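Local coordinates for protein luciferase-like monooxygenase (Streptomyces bottropensis, PDB 4US5) that probably acts as a flavin-dependent monooxygenase of the bacterial luciferase family, incorporating oxygen from molecular oxygen into an organic substrate, at residues Phe43-His48 with Glu60-Arg65; Val75-Val80 with Glu92-Leu97. All blocks are in the same frame, centred on the assembly; numbering follows the deposited sequence.

Contact 1. Residues Phe43-His48 with Glu60-Arg65. With NA (sodium ion), chain O; NA (sodium ion), chain Q.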
# COMPACT_ATOMS: atom_id res chain seq x y z
N PHE B 43 0.58 6.26 15.34
CA PHE B 43 -0.14 7.08 14.38
C PHE B 43 -0.92 6.08 13.53
O PHE B 43 -0.33 5.28 12.80
CB PHE B 43 0.84 7.86 13.53
CG PHE B 43 0.18 8.88 12.62
CD1 PHE B 43 -0.38 8.50 11.40
CD2 PHE B 43 0.10 10.20 12.99
CE1 PHE B 43 -0.99 9.42 10.60
CE2 PHE B 43 -0.49 11.13 12.17
CZ PHE B 43 -1.03 10.74 10.97
N TRP B 44 -2.24 6.12 13.64
CA TRP B 44 -3.07 5.24 12.87
C TRP B 44 -3.77 5.97 11.75
O TRP B 44 -4.20 7.11 11.91
CB TRP B 44 -4.12 4.60 13.77
CG TRP B 44 -3.64 3.49 14.61
CD1 TRP B 44 -2.38 2.94 14.62
CD2 TRP B 44 -4.38 2.81 15.60
NE1 TRP B 44 -2.32 1.93 15.52
CE2 TRP B 44 -3.54 1.80 16.14
CE3 TRP B 44 -5.69 2.92 16.08
CZ2 TRP B 44 -3.94 0.96 17.16
CZ3 TRP B 44 -6.10 2.06 17.09
CH2 TRP B 44 -5.24 1.07 17.60
N VAL B 45 -3.95 5.28 10.63
CA VAL B 45 -4.66 5.82 9.48
C VAL B 45 -5.96 5.01 9.29
O VAL B 45 -5.89 3.77 9.18
CB VAL B 45 -3.81 5.74 8.21
CG1 VAL B 45 -4.54 6.34 6.99
CG2 VAL B 45 -2.48 6.45 8.41
N ALA B 46 -7.09 5.70 9.18
CA ALA B 46 -8.41 5.08 9.06
C ALA B 46 -8.75 4.83 7.59
O ALA B 46 -8.12 5.40 6.70
CB ALA B 46 -9.46 5.92 9.75
N GLU B 47 -9.68 3.94 7.33
CA GLU B 47 -10.10 3.61 6.00
C GLU B 47 -11.50 4.14 5.80
O GLU B 47 -12.44 3.73 6.52
CB GLU B 47 -10.09 2.09 5.84
CG GLU B 47 -10.59 1.60 4.51
CD GLU B 47 -10.29 0.13 4.26
OE1 GLU B 47 -9.36 -0.44 4.90
OE2 GLU B 47 -10.96 -0.48 3.39
N HIS B 48 -11.67 4.99 4.80
CA HIS B 48 -13.01 5.53 4.41
C HIS B 48 -13.15 5.50 2.91
O HIS B 48 -12.29 6.03 2.19
CB HIS B 48 -13.18 6.96 4.92
CG HIS B 48 -13.36 7.02 6.40
ND1 HIS B 48 -12.33 7.26 7.27
CD2 HIS B 48 -14.46 6.80 7.16
CE1 HIS B 48 -12.78 7.19 8.52
NE2 HIS B 48 -14.07 6.91 8.47
N GLU B 60 -3.06 1.52 3.95
CA GLU B 60 -1.76 0.86 3.76
C GLU B 60 -0.79 1.68 2.93
O GLU B 60 0.44 1.64 3.14
CB GLU B 60 -1.96 -0.54 3.18
CG GLU B 60 -2.54 -0.60 1.76
CD GLU B 60 -4.06 -0.58 1.67
OE1 GLU B 60 -4.75 -0.14 2.63
OE2 GLU B 60 -4.58 -1.02 0.61
N ILE B 61 -1.32 2.47 2.00
CA ILE B 61 -0.47 3.32 1.15
C ILE B 61 0.09 4.50 1.95
O ILE B 61 1.31 4.79 1.89
CB ILE B 61 -1.26 3.87 -0.08
CG1 ILE B 61 -1.74 2.69 -0.96
CG2 ILE B 61 -0.40 4.87 -0.85
CD1 ILE B 61 -0.62 1.82 -1.49
N LEU B 62 -0.76 5.14 2.75
CA LEU B 62 -0.28 6.22 3.59
C LEU B 62 0.65 5.72 4.73
O LEU B 62 1.60 6.38 5.08
CB LEU B 62 -1.47 7.01 4.16
CG LEU B 62 -1.18 8.41 4.68
CD1 LEU B 62 -0.54 9.31 3.65
CD2 LEU B 62 -2.41 9.10 5.26
N ILE B 63 0.38 4.52 5.26
CA ILE B 63 1.25 3.89 6.23
C ILE B 63 2.65 3.69 5.65
O ILE B 63 3.67 4.01 6.28
CB ILE B 63 0.66 2.57 6.75
CG1 ILE B 63 -0.63 2.86 7.53
CG2 ILE B 63 1.67 1.84 7.61
CD1 ILE B 63 -1.52 1.67 7.61
N ALA B 64 2.71 3.17 4.45
CA ALA B 64 4.00 2.92 3.80
C ALA B 64 4.82 4.21 3.69
O ALA B 64 6.05 4.20 3.85
CB ALA B 64 3.75 2.33 2.43
N ARG B 65 4.16 5.31 3.41
CA ARG B 65 4.83 6.60 3.31
C ARG B 65 5.21 7.16 4.67
O ARG B 65 6.33 7.59 4.89
CB ARG B 65 3.97 7.58 2.56
CG ARG B 65 4.51 9.02 2.53
CD ARG B 65 5.91 9.10 1.91
NE ARG B 65 6.33 10.48 1.83
CZ ARG B 65 5.84 11.39 0.99
NH1 ARG B 65 5.00 11.06 0.04
NH2 ARG B 65 6.23 12.67 1.10
NA NA O . -7.31 -1.36 3.06
NA NA Q . -13.34 8.47 0.97
O HOH W 1 -6.59 -4.03 2.62

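Contact 2. Residues Val75-Val80 with Glu92-Leu97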
# COMPACT_ATOMS: atom_id res chain seq x y z
N VAL B 75 3.36 3.07 13.47
CA VAL B 75 2.47 3.50 12.36
C VAL B 75 1.66 2.34 11.94
O VAL B 75 2.15 1.18 11.86
CB VAL B 75 3.28 4.03 11.16
CG1 VAL B 75 2.39 4.71 10.17
CG2 VAL B 75 4.36 5.01 11.61
N GLY B 76 0.37 2.57 11.69
CA GLY B 76 -0.48 1.48 11.30
C GLY B 76 -1.88 1.88 10.89
O GLY B 76 -2.17 3.09 10.71
N SER B 77 -2.71 0.88 10.71
CA SER B 77 -4.09 1.05 10.32
C SER B 77 -5.01 1.13 11.51
O SER B 77 -4.83 0.41 12.50
CB SER B 77 -4.53 -0.07 9.43
OG SER B 77 -4.41 -1.35 10.07
N GLY B 78 -5.96 2.06 11.44
CA GLY B 78 -7.01 2.24 12.48
C GLY B 78 -8.35 2.61 11.87
O GLY B 78 -8.82 3.72 12.07
N GLY B 79 -8.96 1.73 11.08
CA GLY B 79 -8.52 0.36 10.88
C GLY B 79 -8.78 -0.14 9.46
O GLY B 79 -9.60 0.43 8.73
N VAL B 80 -8.11 -1.22 9.07
CA VAL B 80 -8.42 -1.90 7.84
C VAL B 80 -9.78 -2.61 7.94
O VAL B 80 -10.04 -3.32 8.89
CB VAL B 80 -7.32 -2.93 7.48
CG1 VAL B 80 -7.80 -3.91 6.42
CG2 VAL B 80 -6.09 -2.20 7.01
N GLU B 92 -0.24 -10.32 3.79
CA GLU B 92 0.87 -10.03 2.89
C GLU B 92 1.24 -8.53 2.89
O GLU B 92 2.39 -8.16 2.96
CB GLU B 92 0.55 -10.41 1.47
CG GLU B 92 0.51 -11.89 1.21
CD GLU B 92 0.16 -12.21 -0.22
OE1 GLU B 92 -0.58 -11.40 -0.85
OE2 GLU B 92 0.54 -13.34 -0.68
N VAL B 93 0.22 -7.70 2.79
CA VAL B 93 0.43 -6.24 2.79
C VAL B 93 1.17 -5.82 4.07
O VAL B 93 2.15 -5.07 4.02
CB VAL B 93 -0.92 -5.51 2.65
CG1 VAL B 93 -0.82 -4.03 2.99
CG2 VAL B 93 -1.47 -5.68 1.22
N PHE B 94 0.71 -6.30 5.21
CA PHE B 94 1.26 -5.85 6.45
C PHE B 94 2.57 -6.54 6.79
O PHE B 94 3.39 -5.95 7.47
CB PHE B 94 0.22 -5.87 7.57
CG PHE B 94 -0.73 -4.67 7.50
CD1 PHE B 94 -1.70 -4.62 6.52
CD2 PHE B 94 -0.53 -3.58 8.27
CE1 PHE B 94 -2.52 -3.52 6.40
CE2 PHE B 94 -1.33 -2.45 8.16
CZ PHE B 94 -2.32 -2.40 7.21
N ARG B 95 2.79 -7.75 6.27
CA ARG B 95 4.11 -8.35 6.32
C ARG B 95 5.13 -7.54 5.50
O ARG B 95 6.30 -7.45 5.88
CB ARG B 95 4.09 -9.83 5.85
CG ARG B 95 3.42 -10.79 6.85
CD ARG B 95 4.13 -12.14 6.90
NE ARG B 95 5.36 -11.86 7.57
CZ ARG B 95 5.52 -11.89 8.89
NH1 ARG B 95 4.57 -12.34 9.70
NH2 ARG B 95 6.66 -11.50 9.39
N THR B 96 4.71 -7.03 4.36
CA THR B 96 5.58 -6.20 3.52
C THR B 96 5.94 -4.91 4.29
O THR B 96 7.11 -4.54 4.39
CB THR B 96 4.91 -5.88 2.15
OG1 THR B 96 4.51 -7.11 1.50
CG2 THR B 96 5.85 -5.11 1.26
N LEU B 97 4.96 -4.30 4.95
CA LEU B 97 5.23 -3.14 5.78
C LEU B 97 6.20 -3.47 6.89
O LEU B 97 7.14 -2.72 7.14
CB LEU B 97 3.92 -2.55 6.34
CG LEU B 97 3.02 -1.82 5.32
CD1 LEU B 97 1.63 -1.60 5.86
CD2 LEU B 97 3.62 -0.49 4.92

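Contact 1. Residues Phe43-His48 with Glu60-Arg65
Glu47 OE1 and Glu60 OE1 meet at one sodium ion, each 2.9 Å from it, and a water at 2.8 Å from the sodium is its third ligand here. The two carboxylate oxygens stay 5.1 Å apart, Glu47 OE1 to Glu60 OE1, with the cation between them. They arrive by different routes: Glu47 reaches out as an extended chain, whereas Glu60 has CG between its backbone N and carbonyl carbon (chi1 66°) and bends again at chi2, which turns a side chain that starts away from the strand back to the metal. The same Glu47 OE1 accepts a hydrogen bond from Leu81 N and its OE2 pairs with Tyr85 OH; Glu60 OE2 forms a salt bridge with Lys89 of the second subunit. The direct packing of the two segments is apolar. Val45 spreads its two methyls over helix 59-68: CG1 lies 3.9 Å from Leu62 CD2, the two side chains crossing at about a right angle, while CG2 sits 4.1 Å from Ile63 CG1 as Val45 and Ile63 run past each other in opposite directions. Strand 42-45 and this helix open a beta-alpha-beta unit of the TIM-barrel fold. Buried just past the strand's C-terminal end, the two carboxylates would probably repel one another; the sodium, the neutral donors and the lysine across the dimer interface are likely to offset that charge.

Contact 2. Residues Val75-Val80 with Glu92-Leu97
Phe94 leaves helix 87-100 with CB directed at strand 74-81, and CG stands anti to the carbonyl carbon (chi1 -78°), sending the ring out toward Ser77 and Val80. Contacts begin at the far carbons: CE2 lies 3.8 Å from Ser77 OG, CE1 3.9 Å from Val80 CG2, and at the tip CZ touches both, 3.7 Å from Ser77 OG and 3.8 Å from Val80 CG2; Ser77 CB is 3.9 Å from CZ. Both neighbours approach the ring obliquely. On the other side of the ring plane, Leu97 CD1, about one helical turn further on, rests 3.8 Å above the face, displaced toward the rim, and Ile105 and Leu107 of strand 105-110 also pack on Phe94. Ser77 OG meets the ring by packing alone, since its hydrogen bond goes to Gly108 O on that same strand. The chain turns a corner at Gly78, with a cis peptide before Gly79, so Ser77 and Val80 both face the ring from one bent strand. Replacing Phe94 with an alanine would probably open a gap beside Ser77 CB and Val80 CG2 and leave Leu97 CD1 without the surface it rests on. Between these segments of the beta-alpha-beta unit the contact rests on the outer end of one ring against a valine methyl and a serine's CB and hydroxyl: mainly apolar, with the buried hydroxyl satisfied by the neighbouring strand.

Overall arrangement
Both contacts are buried, and each sets a barrel strand against the helix that follows it: contact 1 in the unit 42-45, 59-68, 74-81, contact 2 in the next, 74-81, 87-100, 105-110. Strand 74-81 closes the first unit and opens the second, and the centres of the two contacts lie about 8 Å apart. The sheet joins them through probable hydrogen bonds, Val45 N to Gly76 O and Val45 O to Gly78 N, both 2.8 Å. Contact 1 adds a metal-bridged pair of carboxylates to its aliphatic packing, whereas contact 2 relies on one aromatic ring. Contact 1 lies nearer the chain's centre, yet both helices also pack on the second subunit.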